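PDB 3FLP: SAP-like pentraxin from Limulus polyphemus, which probably acts as a calcium-dependent sugar-binding lectin, a pentraxin whose subunits form doubly stacked cyclic heptamers. Local coordinates for residues Y100-M113 with Y116-K130. Residues are numbered along the deposited sequence; the frame is centred on the assembly and turned at random.
Sequences YHVCHVWSGVDGRM and YANGSPCGTMENVGK
V128 is the bump that fits between W106 and M113. Its CG1 meets the W106 ring at CD1, and V128 CG2 rests on M113 CB at 3.8 Å. The indole enters with its NE1 edge forward. W106 NE1 donates to V128 O at 2.8 Å. The oxygen lies almost in the ring plane, but NE1 stands well above the carbonyl plane. With W106 CG anti to the backbone N (chi1 174°), the indole swings toward V128; the side chain also touches V80 and I134.

Bare backbone makes the hollow beside this. G111 has no side chain, so K130 CB settles on G111 CA at 3.7 Å. G111 O accepts a hydrogen bond from V128 N, and two waters join D110 O to E126 OE1, N127 N and K130 NZ.

The contact spans two consecutive antiparallel hairpins at the edge of one sheet of the pentraxin beta sandwich. M113 and M125 form a hydrogen-bonded pair, as do C103 and Y116. The type I' turn A117-S120 links strand 112-117 to strand 120-125.

Y116 CE1 meets V105 CG2 at 3.7 Å. Y116 OH is hydrogen-bonded to T175 OG1, and V178 packs on the side chain. At the turn, the N118 side chain turns back alongside the start of strand 100-107. N118 OD1 accepts H101 N at 2.9 Å. Its amide plane is turned 15° from the Y100 ring, with ND2 at the ring edge near CD2.

R112 and E126 run side by side, pointing the same way. R112 NE meets E126 OE2 at 3.0 Å in a salt bridge whose hydrogen bond is weak and bent; the guanidinium and carboxylate planes are nearly perpendicular. R112 NH2 also pairs with E95 of a neighbouring subunit.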
loop_
_atom_site.group_PDB
_atom_site.type_symbol
_atom_site.label_atom_id
_atom_site.label_comp_id
_atom_site.label_asym_id
_atom_site.label_seq_id
_atom_site.Cartn_x
_atom_site.Cartn_y
_atom_site.Cartn_z
ATOM N N TYR A 100 -12.389 -34.263 17.653
ATOM C CA TYR A 100 -12.612 -34.824 16.322
ATOM C C TYR A 100 -13.703 -33.998 15.660
ATOM O O TYR A 100 -14.576 -33.458 16.340
ATOM C CB TYR A 100 -13.076 -36.286 16.400
ATOM C CG TYR A 100 -12.110 -37.197 17.115
ATOM C CD1 TYR A 100 -12.197 -37.393 18.492
ATOM C CD2 TYR A 100 -11.063 -37.807 16.425
ATOM C CE1 TYR A 100 -11.265 -38.167 19.167
ATOM C CE2 TYR A 100 -10.111 -38.589 17.093
ATOM C CZ TYR A 100 -10.218 -38.761 18.464
ATOM O OH TYR A 100 -9.268 -39.506 19.140
ATOM N N HIS A 101 -13.646 -33.864 14.342
ATOM C CA HIS A 101 -14.701 -33.143 13.658
ATOM C C HIS A 101 -15.587 -34.223 13.070
ATOM O O HIS A 101 -15.113 -35.134 12.395
ATOM C CB HIS A 101 -14.174 -32.230 12.545
ATOM C CG HIS A 101 -15.239 -31.362 11.944
ATOM N ND1 HIS A 101 -16.108 -31.813 10.971
ATOM C CD2 HIS A 101 -15.631 -30.099 12.239
ATOM C CE1 HIS A 101 -16.987 -30.866 10.694
ATOM N NE2 HIS A 101 -16.720 -29.816 11.451
ATOM N N VAL A 102 -16.876 -34.130 13.347
ATOM C CA VAL A 102 -17.820 -35.117 12.855
ATOM C C VAL A 102 -18.946 -34.431 12.105
ATOM O O VAL A 102 -19.396 -33.347 12.483
ATOM C CB VAL A 102 -18.399 -35.959 14.034
ATOM C CG1 VAL A 102 -19.636 -36.722 13.589
ATOM C CG2 VAL A 102 -17.341 -36.935 14.536
ATOM N N CYS A 103 -19.388 -35.059 11.026
ATOM C CA CYS A 103 -20.465 -34.499 10.250
ATOM C C CYS A 103 -21.378 -35.595 9.700
ATOM O O CYS A 103 -20.910 -36.639 9.254
ATOM C CB CYS A 103 -19.900 -33.646 9.107
ATOM S SG CYS A 103 -21.137 -32.467 8.493
ATOM N N HIS A 104 -22.685 -35.353 9.771
ATOM C CA HIS A 104 -23.690 -36.278 9.260
ATOM C C HIS A 104 -24.386 -35.591 8.093
ATOM O O HIS A 104 -24.900 -34.482 8.240
ATOM C CB HIS A 104 -24.746 -36.606 10.321
ATOM C CG HIS A 104 -24.267 -37.525 11.400
ATOM N ND1 HIS A 104 -23.307 -37.160 12.322
ATOM C CD2 HIS A 104 -24.648 -38.781 11.732
ATOM C CE1 HIS A 104 -23.124 -38.149 13.179
ATOM N NE2 HIS A 104 -23.926 -39.144 12.844
ATOM N N VAL A 105 -24.398 -36.248 6.941
ATOM C CA VAL A 105 -25.039 -35.712 5.747
ATOM C C VAL A 105 -26.243 -36.583 5.392
ATOM O O VAL A 105 -26.101 -37.787 5.176
ATOM C CB VAL A 105 -24.050 -35.704 4.563
ATOM C CG1 VAL A 105 -24.767 -35.371 3.268
ATOM C CG2 VAL A 105 -22.932 -34.687 4.840
ATOM N N TRP A 106 -27.425 -35.975 5.338
ATOM C CA TRP A 106 -28.638 -36.716 5.017
ATOM C C TRP A 106 -29.459 -36.063 3.921
ATOM O O TRP A 106 -29.684 -34.852 3.932
ATOM C CB TRP A 106 -29.542 -36.865 6.241
ATOM C CG TRP A 106 -30.865 -37.499 5.891
ATOM C CD1 TRP A 106 -31.079 -38.796 5.513
ATOM C CD2 TRP A 106 -32.140 -36.849 5.830
ATOM N NE1 TRP A 106 -32.409 -38.995 5.222
ATOM C CE2 TRP A 106 -33.084 -37.818 5.409
ATOM C CE3 TRP A 106 -32.579 -35.544 6.092
ATOM C CZ2 TRP A 106 -34.441 -37.523 5.243
ATOM C CZ3 TRP A 106 -33.933 -35.249 5.926
ATOM C CH2 TRP A 106 -34.847 -36.239 5.505
ATOM N N SER A 107 -29.929 -36.883 2.990
ATOM C CA SER A 107 -30.751 -36.397 1.897
ATOM C C SER A 107 -31.994 -37.263 1.770
ATOM O O SER A 107 -31.901 -38.446 1.442
ATOM C CB SER A 107 -29.967 -36.437 0.584
ATOM O OG SER A 107 -30.761 -35.949 -0.483
ATOM N N GLY A 108 -33.154 -36.676 2.039
ATOM C CA GLY A 108 -34.391 -37.420 1.924
ATOM C C GLY A 108 -34.810 -37.519 0.471
ATOM O O GLY A 108 -35.674 -38.328 0.120
ATOM N N VAL A 109 -34.198 -36.700 -0.381
ATOM C CA VAL A 109 -34.528 -36.707 -1.800
ATOM C C VAL A 109 -34.168 -38.055 -2.413
ATOM O O VAL A 109 -34.966 -38.636 -3.146
ATOM C CB VAL A 109 -33.779 -35.584 -2.575
ATOM C CG1 VAL A 109 -34.197 -35.594 -4.023
ATOM C CG2 VAL A 109 -34.088 -34.218 -1.961
ATOM N N ASP A 110 -32.969 -38.552 -2.109
ATOM C CA ASP A 110 -32.526 -39.837 -2.640
ATOM C C ASP A 110 -32.353 -40.891 -1.548
ATOM O O ASP A 110 -32.058 -42.044 -1.840
ATOM C CB ASP A 110 -31.210 -39.662 -3.420
ATOM C CG ASP A 110 -30.037 -39.232 -2.534
ATOM O OD1 ASP A 110 -30.248 -38.901 -1.342
ATOM O OD2 ASP A 110 -28.895 -39.221 -3.044
ATOM N N GLY A 111 -32.545 -40.490 -0.294
ATOM C CA GLY A 111 -32.407 -41.420 0.815
ATOM C C GLY A 111 -30.971 -41.814 1.134
ATOM O O GLY A 111 -30.721 -42.872 1.712
ATOM N N ARG A 112 -30.018 -40.967 0.763
ATOM C CA ARG A 112 -28.616 -41.258 1.022
ATOM C C ARG A 112 -28.094 -40.628 2.304
ATOM O O ARG A 112 -28.376 -39.470 2.614
ATOM C CB ARG A 112 -27.737 -40.805 -0.146
ATOM C CG ARG A 112 -26.246 -40.972 0.124
ATOM C CD ARG A 112 -25.419 -40.725 -1.121
ATOM N NE ARG A 112 -25.731 -41.692 -2.168
ATOM C CZ ARG A 112 -25.131 -41.732 -3.353
ATOM N NH1 ARG A 112 -24.177 -40.857 -3.652
ATOM N NH2 ARG A 112 -25.487 -42.652 -4.239
ATOM N N MET A 113 -27.323 -41.417 3.043
ATOM C CA MET A 113 -26.709 -40.979 4.290
ATOM C C MET A 113 -25.201 -41.087 4.117
ATOM O O MET A 113 -24.705 -42.044 3.532
ATOM C CB MET A 113 -27.148 -41.876 5.455
ATOM C CG MET A 113 -26.226 -41.822 6.675
ATOM S SD MET A 113 -26.519 -43.183 7.832
ATOM C CE MET A 113 -25.223 -42.897 9.068
ATOM N N TYR A 116 -18.762 -38.186 7.976
ATOM C CA TYR A 116 -17.378 -37.791 7.827
ATOM C C TYR A 116 -16.680 -37.605 9.166
ATOM O O TYR A 116 -17.273 -37.106 10.125
ATOM C CB TYR A 116 -17.309 -36.484 7.043
ATOM C CG TYR A 116 -17.934 -36.557 5.668
ATOM C CD1 TYR A 116 -19.322 -36.552 5.500
ATOM C CD2 TYR A 116 -17.135 -36.659 4.535
ATOM C CE1 TYR A 116 -19.886 -36.649 4.231
ATOM C CE2 TYR A 116 -17.683 -36.755 3.278
ATOM C CZ TYR A 116 -19.057 -36.750 3.127
ATOM O OH TYR A 116 -19.575 -36.859 1.863
ATOM N N ALA A 117 -15.415 -38.003 9.223
ATOM C CA ALA A 117 -14.615 -37.861 10.430
ATOM C C ALA A 117 -13.392 -37.036 10.046
ATOM O O ALA A 117 -12.666 -37.390 9.116
ATOM C CB ALA A 117 -14.200 -39.230 10.944
ATOM N N ASN A 118 -13.184 -35.927 10.747
ATOM C CA ASN A 118 -12.064 -35.038 10.478
ATOM C C ASN A 118 -11.995 -34.596 9.015
ATOM O O ASN A 118 -10.912 -34.481 8.431
ATOM C CB ASN A 118 -10.742 -35.695 10.907
ATOM C CG ASN A 118 -10.572 -35.712 12.417
ATOM O OD1 ASN A 118 -11.263 -34.983 13.136
ATOM N ND2 ASN A 118 -9.643 -36.530 12.905
ATOM N N GLY A 119 -13.163 -34.351 8.430
ATOM C CA GLY A 119 -13.217 -33.896 7.053
ATOM C C GLY A 119 -13.068 -34.950 5.972
ATOM O O GLY A 119 -13.064 -34.617 4.788
ATOM N N SER A 120 -12.944 -36.217 6.355
ATOM C CA SER A 120 -12.810 -37.291 5.368
ATOM C C SER A 120 -14.023 -38.208 5.374
ATOM O O SER A 120 -14.561 -38.520 6.427
ATOM C CB SER A 120 -11.556 -38.130 5.639
ATOM O OG SER A 120 -10.376 -37.386 5.388
ATOM N N PRO A 121 -14.463 -38.654 4.189
ATOM C CA PRO A 121 -15.624 -39.545 4.072
ATOM C C PRO A 121 -15.377 -40.920 4.683
ATOM O O PRO A 121 -14.337 -41.530 4.444
ATOM C CB PRO A 121 -15.861 -39.609 2.561
ATOM C CG PRO A 121 -14.470 -39.443 1.991
ATOM C CD PRO A 121 -13.887 -38.346 2.864
ATOM N N CYS A 122 -16.325 -41.404 5.479
ATOM C CA CYS A 122 -16.189 -42.721 6.099
ATOM C C CYS A 122 -16.983 -43.746 5.299
ATOM O O CYS A 122 -16.730 -44.946 5.387
ATOM C CB CYS A 122 -16.715 -42.719 7.533
ATOM S SG CYS A 122 -15.952 -41.516 8.665
ATOM N N GLY A 123 -17.950 -43.263 4.524
ATOM C CA GLY A 123 -18.771 -44.154 3.727
ATOM C C GLY A 123 -20.197 -43.648 3.629
ATOM O O GLY A 123 -20.539 -42.624 4.218
ATOM N N THR A 124 -21.032 -44.369 2.889
ATOM C CA THR A 124 -22.420 -43.975 2.716
ATOM C C THR A 124 -23.361 -45.153 2.913
ATOM O O THR A 124 -22.936 -46.308 2.970
ATOM C CB THR A 124 -22.664 -43.408 1.302
ATOM O OG1 THR A 124 -22.409 -44.437 0.339
ATOM C CG2 THR A 124 -21.735 -42.219 1.019
ATOM N N MET A 125 -24.648 -44.845 3.022
ATOM C CA MET A 125 -25.668 -45.860 3.188
ATOM C C MET A 125 -26.935 -45.412 2.458
ATOM O O MET A 125 -27.317 -44.238 2.515
ATOM C CB MET A 125 -25.952 -46.090 4.672
ATOM C CG MET A 125 -26.857 -47.280 4.935
ATOM S SD MET A 125 -26.694 -47.885 6.614
ATOM C CE MET A 125 -25.158 -48.779 6.482
ATOM N N GLU A 126 -27.573 -46.348 1.765
ATOM C CA GLU A 126 -28.778 -46.051 1.012
ATOM C C GLU A 126 -30.038 -46.329 1.816
ATOM O O GLU A 126 -29.990 -46.928 2.893
ATOM C CB GLU A 126 -28.806 -46.878 -0.275
ATOM C CG GLU A 126 -27.669 -46.574 -1.252
ATOM C CD GLU A 126 -27.577 -45.100 -1.614
ATOM O OE1 GLU A 126 -28.624 -44.487 -1.912
ATOM O OE2 GLU A 126 -26.456 -44.552 -1.608
ATOM N N ASN A 127 -31.162 -45.868 1.285
ATOM C CA ASN A 127 -32.458 -46.073 1.898
ATOM C C ASN A 127 -32.597 -45.626 3.346
ATOM O O ASN A 127 -33.095 -46.364 4.193
ATOM C CB ASN A 127 -32.846 -47.538 1.727
ATOM C CG ASN A 127 -32.970 -47.915 0.264
ATOM O OD1 ASN A 127 -33.842 -47.407 -0.440
ATOM N ND2 ASN A 127 -32.078 -48.785 -0.211
ATOM N N VAL A 128 -32.152 -44.406 3.622
ATOM C CA VAL A 128 -32.282 -43.835 4.958
ATOM C C VAL A 128 -33.233 -42.650 4.833
ATOM O O VAL A 128 -32.859 -41.597 4.313
ATOM C CB VAL A 128 -30.930 -43.324 5.523
ATOM C CG1 VAL A 128 -31.159 -42.686 6.883
ATOM C CG2 VAL A 128 -29.934 -44.476 5.650
ATOM N N GLY A 129 -34.467 -42.837 5.292
ATOM C CA GLY A 129 -35.460 -41.776 5.220
ATOM C C GLY A 129 -35.737 -41.343 3.796
ATOM O O GLY A 129 -36.012 -40.173 3.540
ATOM N N LYS A 130 -35.666 -42.287 2.861
ATOM C CA LYS A 130 -35.910 -41.975 1.461
ATOM C C LYS A 130 -37.341 -41.498 1.248
ATOM O O LYS A 130 -38.297 -42.163 1.658
ATOM C CB LYS A 130 -35.621 -43.195 0.587
ATOM C CG LYS A 130 -35.876 -42.955 -0.890
ATOM C CD LYS A 130 -35.249 -44.044 -1.744
ATOM C CE LYS A 130 -35.610 -43.870 -3.210
ATOM N NZ LYS A 130 -34.633 -44.577 -4.087
HETATM O O HOH W 1 -15.764 -34.098 9.558
HETATM O O HOH W 2 -31.111 -44.258 -1.013
HETATM O O HOH W 3 -32.185 -43.380 -4.383
#